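Local atomic coordinates of hydrolase (Rhizobium meliloti, PDB entry 5HOE), a protein that acts as a carbohydrate acetylesterase, an octameric enzyme of the GDSL-like (SGNH) hydrolase family that probably cleaves ester bonds in acetylated sugars. Residues 42-45 and 46-49; 176-179 and 180-184; 162-165 and 166-169; 208-211 and 212-216. All coordinates share one frame; numbering follows the deposited sequence.

Contact 1 of 4, residues 42-45 and 46-49; sequences YPYE and QRWT
Tyr42 and Arg47 are tied by a bond that shows how an arginine can staple a turn to the helix following it. Arg47 NH1 donates to Tyr42 O at 2.8 Å; the oxygen sits at the edge of the guanidinium, near its plane, and the nitrogen lies in the carbonyl plane. The sharp bend at chi3 (-87°) folds the end of the arginine back to reach this carbonyl. Two backbone bonds, each spanning three residues, wind the chain between them into 3-10 turns: Gln46 N to Pro43 O at 2.8 Å and Arg47 N to Tyr44 O at 3.1 Å.

Packing contacts complete the turn. Tyr44 CA stands 3.6 Å above the guanidinium plane of Arg47, over its centre, while Tyr44 CD1 comes within 3.6 Å of Arg47 NH2, ring and guanidinium planes 67° apart. The extended Gln46 crosses Tyr42 at about a right angle, with its OE1 3.6 Å from Tyr42 CD1 and 3.5 Å from Pro43 CD.

Arg47 occupies the N-cap position of helix 48-56. Its NH2 makes a salt bridge with Glu64 of strand 60-66, which is also hydrogen-bonded to Thr49 OG1, whereas Tyr42 OH and Gln46 O turn to Leu210, just before helix 212-229, and to Asn215 in its first turn.

Contact 2 of 4, residues 176-179 and 180-184; sequences KELS and GLYKA
Leu178 and Tyr182 both turn CG away from the carbonyl carbon and beside the backbone N (chi1 -63° and -74°), which sends the two side chains out side by side in the same direction. They are an i, i+4 pair on one face of helix 171-189, a clear example of how the helical repeat brings an aliphatic and an aromatic side chain together. The touch is a CH-pi contact: Leu178 CB stands over one face of the Tyr182 ring, 4.3 Å from its centroid and 17° off the normal, displaced toward the rim near CE1. Farther out, Leu178 CD1 approaches Tyr182 OH to 3.9 Å. That hydroxyl is hydrogen-bonded to Leu105 O, while the ring reaches Ile121 and Met125 of helix 118-133 and Val150 of strand 147-152. With an alanine in place of Tyr182, the Leu178 methylene would probably lose its aromatic cover and Leu105 O its hydroxyl partner.

Main-chain bonds run beneath the pair. Tyr182 N to Leu178 O is short, 2.7 Å; Lys183 N to Ser179 O measures 3.0 Å, but Leu181 N to Glu177 O is weak at 3.3 Å. One residue earlier in the series a water bridges instead, accepting from Gly180 N at 2.9 Å and donating to Lys176 O at 2.8 Å.

Contact 3 of 4, residues 162-165 and 166-169; sequences PWFE and GMFG
Met167 curls its methyl group between Trp163 and Phe164, an instance of a flexible thioether filling the angle between two aromatic rings. CG and SD continue the chain in extended form, and the turn at chi3 (-64°) then swings CE back toward the preceding helical turn. There CE meets the tryptophan at the pyrrole part, 3.6 Å from Trp163 CD1, the two side chains crossing at about a right angle. Against Phe164 the methionine instead runs alongside, pointing the same way. Its sulfur lies in the plane of that ring, at the edge: Met167 SD is 5.0 Å from the Phe164 centroid and 87° off the normal, a Met-aromatic contact, while CE comes 3.8 Å from Phe164 CD1. Phe168 turns its own edge to the backbone, with CD2 3.6 Å from Phe164 O, the same oxygen that accepts from Phe168 N at 3.0 Å. Replacing Phe164 by a serine would probably leave the methionine sulfur without its ring edge and open a gap against Ile208.

This short helix, 162-167, ends as Phe168 leaves helical geometry, and Ser112 OG is hydrogen-bonded to Gly166 O there. Phe164 and Phe168 both pack on Ile208 of the same chain, in the loop before helix 212-229, whereas Trp163 meets Tyr119 and Phe188 of a neighbouring subunit, whose Phe188 also stands edge-to-face with Phe164.

Contact 4 of 4, residues 208-211 and 212-216; sequences IHLS and AETNI. With PO4 (phosphate ion), chain E.
Ser211 is the N-cap of helix 212-229, holding the first turn with both its side chain and its carbonyl. With chi1 at 72°, OG lies between the backbone N and the carbonyl carbon, from where it accepts the capping bond of Thr214 N at 3.2 Å; Ser211 O takes Asn215 N at 3.0 Å. The OG has a second partner in Asp203, which is also hydrogen-bonded to Thr214 OG1, so one carboxylate braces both hydroxyls at the helix start. Its negative charge near this N-terminus would be expected to interact favourably with the helix dipole.

Just before the cap, Leu210 packs on the same turn. Its CB lies 4.0 Å from Thr214 CG2, the two side chains crossing at about a right angle, and its CD1 comes 3.3 Å from Asn215 OD1, while the nitrogen of that amide is engaged by Gln46 of the 42-49 turn.

The cap fixes the helical end of the loop carrying His209, which with Ser25 and Asp206 fits the Ser-His-Asp charge relay of SGNH hydrolases. His209 ND1 is hydrogen-bonded to Asp206 OD2. On the other edge of the ring, NE2 donates to phosphate O3 at 2.6 Å in a nearly straight bond (170°). Ile208 CG2 sits 3.6 Å above the plane of the His209 ring, over its centre, and Trp30 stacks on the imidazole as well. The phosphate, probably from the crystallisation liquor, is also held by Ser25 N, Ala69 N and Asn108 ND2, a set consistent with the oxyanion hole of this family.

How the contacts relate
All four contacts are local and partly buried, yet their chemistry follows their place in the fold. Contacts 1 and 4 hold neighbouring helix starts, 48-56 and 212-229, and are joined directly by two hydrogen bonds; hydrogen bonds and carboxylate partners (Glu64, Asp203) dominate in both, though only contact 4 has a side-chain capping bond. Contact 2, about 26 Å from contact 1 between centres and on the opposite side of the chain's centre, is mid-helix packing. Contacts 2 and 3 both reach other subunits, Ala184 of one copy packing on Pro162 of another, but contact 3, the farthest from that centre, does so largely through aromatic rings; it also touches contact 4 at Ile208, beside the presumed catalytic histidine.

Contact 1 of 4, residues 42-45 and 46-49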
loop_
_atom_site.group_PDB
_atom_site.type_symbol
_atom_site.label_atom_id
_atom_site.label_comp_id
_atom_site.label_asym_id
_atom_site.label_seq_id
_atom_site.Cartn_x
_atom_site.Cartn_y
_atom_site.Cartn_z
ATOM N N TYR A 42 19.476 21.391 25.726
ATOM C CA TYR A 42 19.765 22.714 26.262
ATOM C C TYR A 42 18.506 23.285 26.916
ATOM O O TYR A 42 17.400 23.085 26.410
ATOM C CB TYR A 42 20.185 23.677 25.144
ATOM C CG TYR A 42 21.611 23.539 24.666
ATOM C CD1 TYR A 42 22.667 23.934 25.474
ATOM C CD2 TYR A 42 21.910 23.044 23.395
ATOM C CE1 TYR A 42 23.975 23.820 25.038
ATOM C CE2 TYR A 42 23.214 22.946 22.954
ATOM C CZ TYR A 42 24.236 23.321 23.772
ATOM O OH TYR A 42 25.540 23.188 23.329
ATOM N N PRO A 43 18.634 24.026 28.014
ATOM C CA PRO A 43 17.479 24.778 28.512
ATOM C C PRO A 43 17.057 25.842 27.506
ATOM O O PRO A 43 17.832 26.263 26.649
ATOM C CB PRO A 43 17.991 25.405 29.810
ATOM C CG PRO A 43 19.450 25.500 29.629
ATOM C CD PRO A 43 19.860 24.337 28.768
ATOM N N TYR A 44 15.796 26.269 27.632
ATOM C CA TYR A 44 15.184 27.150 26.644
ATOM C C TYR A 44 16.041 28.374 26.348
ATOM O O TYR A 44 16.209 28.750 25.181
ATOM C CB TYR A 44 13.810 27.564 27.156
ATOM C CG TYR A 44 13.001 28.440 26.236
ATOM C CD1 TYR A 44 12.662 28.021 24.952
ATOM C CD2 TYR A 44 12.572 29.686 26.649
ATOM C CE1 TYR A 44 11.910 28.812 24.116
ATOM C CE2 TYR A 44 11.796 30.491 25.818
ATOM C CZ TYR A 44 11.474 30.047 24.552
ATOM O OH TYR A 44 10.713 30.823 23.711
ATOM N N GLU A 45 16.606 29.001 27.383
ATOM C CA GLU A 45 17.355 30.233 27.165
ATOM C C GLU A 45 18.708 30.007 26.514
ATOM O O GLU A 45 19.372 30.984 26.170
ATOM C CB GLU A 45 17.505 31.029 28.463
ATOM C CG GLU A 45 16.184 31.555 29.031
ATOM C CD GLU A 45 15.378 32.419 28.049
ATOM O OE1 GLU A 45 15.923 32.896 27.027
ATOM O OE2 GLU A 45 14.172 32.621 28.303
ATOM N N GLN A 46 19.109 28.760 26.295
ATOM C CA GLN A 46 20.332 28.431 25.581
ATOM C C GLN A 46 20.043 27.799 24.227
ATOM O O GLN A 46 20.968 27.307 23.565
ATOM C CB GLN A 46 21.200 27.509 26.432
ATOM C CG GLN A 46 21.854 28.229 27.607
ATOM C CD GLN A 46 22.867 27.367 28.306
ATOM O OE1 GLN A 46 22.767 26.144 28.287
ATOM N NE2 GLN A 46 23.863 27.997 28.918
ATOM N N ARG A 47 18.776 27.769 23.826
ATOM C CA ARG A 47 18.362 27.347 22.499
ATOM C C ARG A 47 18.246 28.576 21.607
ATOM O O ARG A 47 18.023 29.691 22.090
ATOM C CB ARG A 47 17.011 26.631 22.563
ATOM C CG ARG A 47 16.947 25.529 23.616
ATOM C CD ARG A 47 15.987 24.408 23.290
ATOM N NE ARG A 47 14.604 24.624 23.708
ATOM C CZ ARG A 47 14.053 24.165 24.831
ATOM N NH1 ARG A 47 14.761 23.490 25.740
ATOM N NH2 ARG A 47 12.777 24.421 25.070
ATOM N N TRP A 48 18.392 28.378 20.296
ATOM C CA TRP A 48 18.250 29.532 19.417
ATOM C C TRP A 48 16.839 30.093 19.491
ATOM O O TRP A 48 16.653 31.317 19.473
ATOM C CB TRP A 48 18.699 29.225 17.989
ATOM C CG TRP A 48 17.761 28.411 17.097
ATOM C CD1 TRP A 48 17.924 27.093 16.739
ATOM C CD2 TRP A 48 16.605 28.870 16.387
ATOM N NE1 TRP A 48 16.939 26.709 15.862
ATOM C CE2 TRP A 48 16.110 27.777 15.638
ATOM C CE3 TRP A 48 15.918 30.085 16.331
ATOM C CZ2 TRP A 48 14.961 27.866 14.841
ATOM C CZ3 TRP A 48 14.790 30.182 15.521
ATOM C CH2 TRP A 48 14.314 29.075 14.799
ATOM N N THR A 49 15.849 29.220 19.667
ATOM C CA THR A 49 14.463 29.654 19.763
ATOM C C THR A 49 14.253 30.573 20.968
ATOM O O THR A 49 13.614 31.631 20.857
ATOM C CB THR A 49 13.593 28.410 19.878
ATOM O OG1 THR A 49 14.148 27.577 20.904
ATOM C CG2 THR A 49 13.543 27.633 18.534
#

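Contact 2 of 4, residues 176-179 and 180-184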
loop_
_atom_site.group_PDB
_atom_site.type_symbol
_atom_site.label_atom_id
_atom_site.label_comp_id
_atom_site.label_asym_id
_atom_site.label_seq_id
_atom_site.Cartn_x
_atom_site.Cartn_y
_atom_site.Cartn_z
ATOM N N LYS A 176 27.517 22.177 2.319
ATOM C CA LYS A 176 28.083 23.436 1.838
ATOM C C LYS A 176 27.263 24.048 0.715
ATOM O O LYS A 176 27.293 25.268 0.517
ATOM C CB LYS A 176 29.502 23.208 1.304
ATOM C CG LYS A 176 30.574 23.256 2.337
ATOM C CD LYS A 176 31.915 22.888 1.715
ATOM C CE LYS A 176 32.272 23.702 0.479
ATOM N NZ LYS A 176 33.628 23.333 -0.003
ATOM N N GLU A 177 26.572 23.229 -0.059
ATOM C CA GLU A 177 25.802 23.714 -1.194
ATOM C C GLU A 177 24.408 24.190 -0.807
ATOM O O GLU A 177 23.743 24.824 -1.630
ATOM C CB GLU A 177 25.677 22.618 -2.255
ATOM C CG GLU A 177 26.975 22.287 -2.983
ATOM C CD GLU A 177 26.780 21.219 -4.033
ATOM O OE1 GLU A 177 25.777 21.281 -4.784
ATOM O OE2 GLU A 177 27.627 20.310 -4.098
ATOM N N LEU A 178 23.940 23.911 0.416
ATOM C CA LEU A 178 22.539 24.195 0.731
ATOM C C LEU A 178 22.260 25.694 0.760
ATOM O O LEU A 178 21.185 26.132 0.328
ATOM C CB LEU A 178 22.135 23.543 2.051
ATOM C CG LEU A 178 22.189 22.011 2.125
ATOM C CD1 LEU A 178 21.576 21.523 3.436
ATOM C CD2 LEU A 178 21.487 21.333 0.948
ATOM N N SER A 179 23.203 26.503 1.260
ATOM C CA SER A 179 22.952 27.939 1.339
ATOM C C SER A 179 22.579 28.520 -0.022
ATOM O O SER A 179 21.560 29.212 -0.155
ATOM C CB SER A 179 24.142 28.674 1.934
ATOM O OG SER A 179 23.817 30.044 2.039
ATOM N N GLY A 180 23.414 28.282 -1.039
ATOM C CA GLY A 180 23.126 28.826 -2.359
ATOM C C GLY A 180 21.820 28.318 -2.947
ATOM O O GLY A 180 21.055 29.084 -3.543
ATOM N N LEU A 181 21.552 27.020 -2.798
ATOM C CA LEU A 181 20.331 26.450 -3.349
ATOM C C LEU A 181 19.101 26.924 -2.591
ATOM O O LEU A 181 18.056 27.171 -3.209
ATOM C CB LEU A 181 20.413 24.925 -3.329
ATOM C CG LEU A 181 21.433 24.341 -4.310
ATOM C CD1 LEU A 181 21.732 22.858 -4.027
ATOM C CD2 LEU A 181 20.927 24.529 -5.712
ATOM N N TYR A 182 19.196 27.058 -1.255
ATOM C CA TYR A 182 18.052 27.571 -0.498
ATOM C C TYR A 182 17.770 29.030 -0.834
ATOM O O TYR A 182 16.611 29.456 -0.821
ATOM C CB TYR A 182 18.268 27.438 1.019
ATOM C CG TYR A 182 18.147 26.045 1.614
ATOM C CD1 TYR A 182 18.198 24.898 0.825
ATOM C CD2 TYR A 182 17.956 25.886 2.983
ATOM C CE1 TYR A 182 18.086 23.626 1.402
ATOM C CE2 TYR A 182 17.848 24.626 3.559
ATOM C CZ TYR A 182 17.924 23.504 2.765
ATOM O OH TYR A 182 17.789 22.270 3.371
ATOM N N LYS A 183 18.813 29.812 -1.116
ATOM C CA LYS A 183 18.607 31.205 -1.517
ATOM C C LYS A 183 17.857 31.256 -2.845
ATOM O O LYS A 183 16.908 32.031 -3.010
ATOM C CB LYS A 183 19.960 31.917 -1.653
ATOM C CG LYS A 183 19.869 33.380 -2.125
ATOM C CD LYS A 183 19.347 34.273 -1.056
ATOM C CE LYS A 183 19.115 35.691 -1.579
ATOM N NZ LYS A 183 18.401 36.514 -0.570
ATOM N N ALA A 184 18.263 30.410 -3.796
ATOM C CA ALA A 184 17.588 30.339 -5.089
ATOM C C ALA A 184 16.134 29.891 -4.938
ATOM O O ALA A 184 15.233 30.442 -5.583
ATOM C CB ALA A 184 18.353 29.378 -5.994
HETATM O O HOH W 1 26.113 27.350 -0.849
#

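Contact 3 of 4, residues 162-165 and 166-169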
loop_
_atom_site.group_PDB
_atom_site.type_symbol
_atom_site.label_atom_id
_atom_site.label_comp_id
_atom_site.label_asym_id
_atom_site.label_seq_id
_atom_site.Cartn_x
_atom_site.Cartn_y
_atom_site.Cartn_z
ATOM N N PRO A 162 33.617 7.672 14.913
ATOM C CA PRO A 162 33.487 6.935 13.645
ATOM C C PRO A 162 32.060 6.625 13.246
ATOM O O PRO A 162 31.783 6.522 12.039
ATOM C CB PRO A 162 34.285 5.647 13.887
ATOM C CG PRO A 162 34.435 5.552 15.330
ATOM C CD PRO A 162 34.516 6.956 15.832
ATOM N N TRP A 163 31.136 6.448 14.200
ATOM C CA TRP A 163 29.759 6.174 13.791
ATOM C C TRP A 163 29.121 7.404 13.152
ATOM O O TRP A 163 28.443 7.291 12.122
ATOM C CB TRP A 163 28.912 5.661 14.956
ATOM C CG TRP A 163 27.558 5.204 14.501
ATOM C CD1 TRP A 163 26.356 5.767 14.804
ATOM C CD2 TRP A 163 27.275 4.095 13.626
ATOM N NE1 TRP A 163 25.337 5.076 14.180
ATOM C CE2 TRP A 163 25.879 4.044 13.456
ATOM C CE3 TRP A 163 28.071 3.146 12.970
ATOM C CZ2 TRP A 163 25.261 3.091 12.648
ATOM C CZ3 TRP A 163 27.455 2.186 12.184
ATOM C CH2 TRP A 163 26.054 2.155 12.040
ATOM N N PHE A 164 29.317 8.584 13.743
ATOM C CA PHE A 164 28.845 9.808 13.102
ATOM C C PHE A 164 29.542 10.051 11.767
ATOM O O PHE A 164 28.906 10.505 10.814
ATOM C CB PHE A 164 29.042 11.024 14.011
ATOM C CG PHE A 164 27.893 11.310 14.981
ATOM C CD1 PHE A 164 26.554 11.114 14.624
ATOM C CD2 PHE A 164 28.165 11.828 16.243
ATOM C CE1 PHE A 164 25.530 11.421 15.518
ATOM C CE2 PHE A 164 27.159 12.110 17.129
ATOM C CZ PHE A 164 25.842 11.914 16.781
ATOM N N GLU A 165 30.859 9.790 11.680
ATOM C CA GLU A 165 31.542 9.961 10.403
ATOM C C GLU A 165 30.914 9.098 9.311
ATOM O O GLU A 165 30.695 9.562 8.179
ATOM C CB GLU A 165 33.035 9.656 10.538
ATOM C CG GLU A 165 33.754 9.890 9.245
ATOM C CD GLU A 165 35.242 10.101 9.397
ATOM O OE1 GLU A 165 35.782 10.000 10.530
ATOM O OE2 GLU A 165 35.875 10.374 8.353
ATOM N N GLY A 166 30.619 7.835 9.623
ATOM C CA GLY A 166 29.922 6.995 8.658
ATOM C C GLY A 166 28.524 7.499 8.358
ATOM O O GLY A 166 28.074 7.485 7.211
ATOM N N MET A 167 27.826 7.961 9.389
ATOM C CA MET A 167 26.459 8.443 9.230
ATOM C C MET A 167 26.387 9.587 8.230
ATOM O O MET A 167 25.427 9.681 7.462
ATOM C CB MET A 167 25.932 8.917 10.587
ATOM C CG MET A 167 24.462 9.154 10.625
ATOM S SD MET A 167 23.902 9.777 12.235
ATOM C CE MET A 167 24.309 8.383 13.306
ATOM N N PHE A 168 27.401 10.463 8.228
ATOM C CA PHE A 168 27.425 11.646 7.371
ATOM C C PHE A 168 28.424 11.549 6.216
ATOM O O PHE A 168 28.763 12.572 5.602
ATOM C CB PHE A 168 27.642 12.910 8.209
ATOM C CG PHE A 168 26.418 13.308 8.986
ATOM C CD1 PHE A 168 25.414 14.047 8.380
ATOM C CD2 PHE A 168 26.263 12.950 10.315
ATOM C CE1 PHE A 168 24.285 14.385 9.073
ATOM C CE2 PHE A 168 25.121 13.308 11.009
ATOM C CZ PHE A 168 24.147 14.041 10.397
ATOM N N GLY A 169 28.847 10.342 5.863
ATOM C CA GLY A 169 29.709 10.154 4.703
ATOM C C GLY A 169 29.177 10.814 3.449
ATOM O O GLY A 169 28.029 10.592 3.069
#

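Contact 4 of 4, residues 208-211 and 212-216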
loop_
_atom_site.group_PDB
_atom_site.type_symbol
_atom_site.label_atom_id
_atom_site.label_comp_id
_atom_site.label_asym_id
_atom_site.label_seq_id
_atom_site.Cartn_x
_atom_site.Cartn_y
_atom_site.Cartn_z
ATOM N N ILE A 208 28.586 18.305 14.451
ATOM C CA ILE A 208 27.201 18.342 13.966
ATOM C C ILE A 208 26.387 19.399 14.723
ATOM O O ILE A 208 25.659 20.190 14.124
ATOM C CB ILE A 208 26.539 16.953 14.104
ATOM C CG1 ILE A 208 27.255 15.915 13.243
ATOM C CG2 ILE A 208 25.066 17.017 13.706
ATOM C CD1 ILE A 208 27.096 14.502 13.731
ATOM N N HIS A 209 26.503 19.423 16.046
ATOM C CA HIS A 209 25.661 20.269 16.869
ATOM C C HIS A 209 26.418 21.515 17.328
ATOM O O HIS A 209 27.583 21.733 16.971
ATOM C CB HIS A 209 25.066 19.434 18.004
ATOM C CG HIS A 209 24.355 18.204 17.526
ATOM N ND1 HIS A 209 24.903 16.941 17.616
ATOM C CD2 HIS A 209 23.154 18.048 16.925
ATOM C CE1 HIS A 209 24.055 16.059 17.106
ATOM N NE2 HIS A 209 23.000 16.709 16.656
ATOM N N LEU A 210 25.719 22.372 18.085
ATOM C CA LEU A 210 26.184 23.725 18.378
ATOM C C LEU A 210 26.313 23.967 19.879
ATOM O O LEU A 210 25.637 23.339 20.695
ATOM C CB LEU A 210 25.222 24.761 17.778
ATOM C CG LEU A 210 24.714 24.593 16.348
ATOM C CD1 LEU A 210 23.634 25.622 16.075
ATOM C CD2 LEU A 210 25.867 24.735 15.405
ATOM N N SER A 211 27.212 24.880 20.232
ATOM C CA SER A 211 27.363 25.345 21.600
ATOM C C SER A 211 26.240 26.300 21.975
ATOM O O SER A 211 25.550 26.851 21.116
ATOM C CB SER A 211 28.705 26.062 21.748
ATOM O OG SER A 211 28.699 27.316 21.098
ATOM N N ALA A 212 26.081 26.518 23.282
ATOM C CA ALA A 212 25.078 27.470 23.755
ATOM C C ALA A 212 25.334 28.870 23.202
ATOM O O ALA A 212 24.393 29.560 22.762
ATOM C CB ALA A 212 25.034 27.489 25.286
ATOM N N GLU A 213 26.594 29.332 23.236
ATOM C CA GLU A 213 26.843 30.703 22.791
ATOM C C GLU A 213 26.510 30.871 21.311
ATOM O O GLU A 213 26.027 31.936 20.890
ATOM C CB GLU A 213 28.274 31.163 23.114
ATOM C CG GLU A 213 29.418 30.360 22.505
ATOM C CD GLU A 213 29.790 30.774 21.084
ATOM O OE1 GLU A 213 30.530 30.010 20.428
ATOM O OE2 GLU A 213 29.386 31.860 20.618
ATOM N N THR A 214 26.768 29.835 20.511
ATOM C CA THR A 214 26.416 29.875 19.095
ATOM C C THR A 214 24.899 29.838 18.894
ATOM O O THR A 214 24.378 30.523 18.010
ATOM C CB THR A 214 27.115 28.734 18.360
ATOM O OG1 THR A 214 28.494 29.075 18.180
ATOM C CG2 THR A 214 26.503 28.480 16.988
ATOM N N ASN A 215 24.168 29.046 19.698
ATOM C CA ASN A 215 22.707 29.105 19.653
ATOM C C ASN A 215 22.198 30.510 19.944
ATOM O O ASN A 215 21.226 30.971 19.332
ATOM C CB ASN A 215 22.097 28.149 20.678
ATOM C CG ASN A 215 22.150 26.699 20.245
ATOM O OD1 ASN A 215 22.305 26.360 19.055
ATOM N ND2 ASN A 215 21.994 25.821 21.218
ATOM N N ILE A 216 22.824 31.190 20.906
ATOM C CA ILE A 216 22.379 32.523 21.290
ATOM C C ILE A 216 22.679 33.524 20.183
ATOM O O ILE A 216 21.820 34.334 19.806
ATOM C CB ILE A 216 22.998 32.920 22.644
ATOM C CG1 ILE A 216 22.411 32.020 23.734
ATOM C CG2 ILE A 216 22.788 34.407 22.945
ATOM C CD1 ILE A 216 23.148 32.084 25.037
HETATM P P PO4 E . 20.578 15.599 14.201
HETATM O O1 PO4 E . 19.246 16.228 13.908
HETATM O O2 PO4 E . 21.652 16.335 13.447
HETATM O O3 PO4 E . 20.950 15.427 15.652
HETATM O O4 PO4 E . 20.575 14.154 13.820
#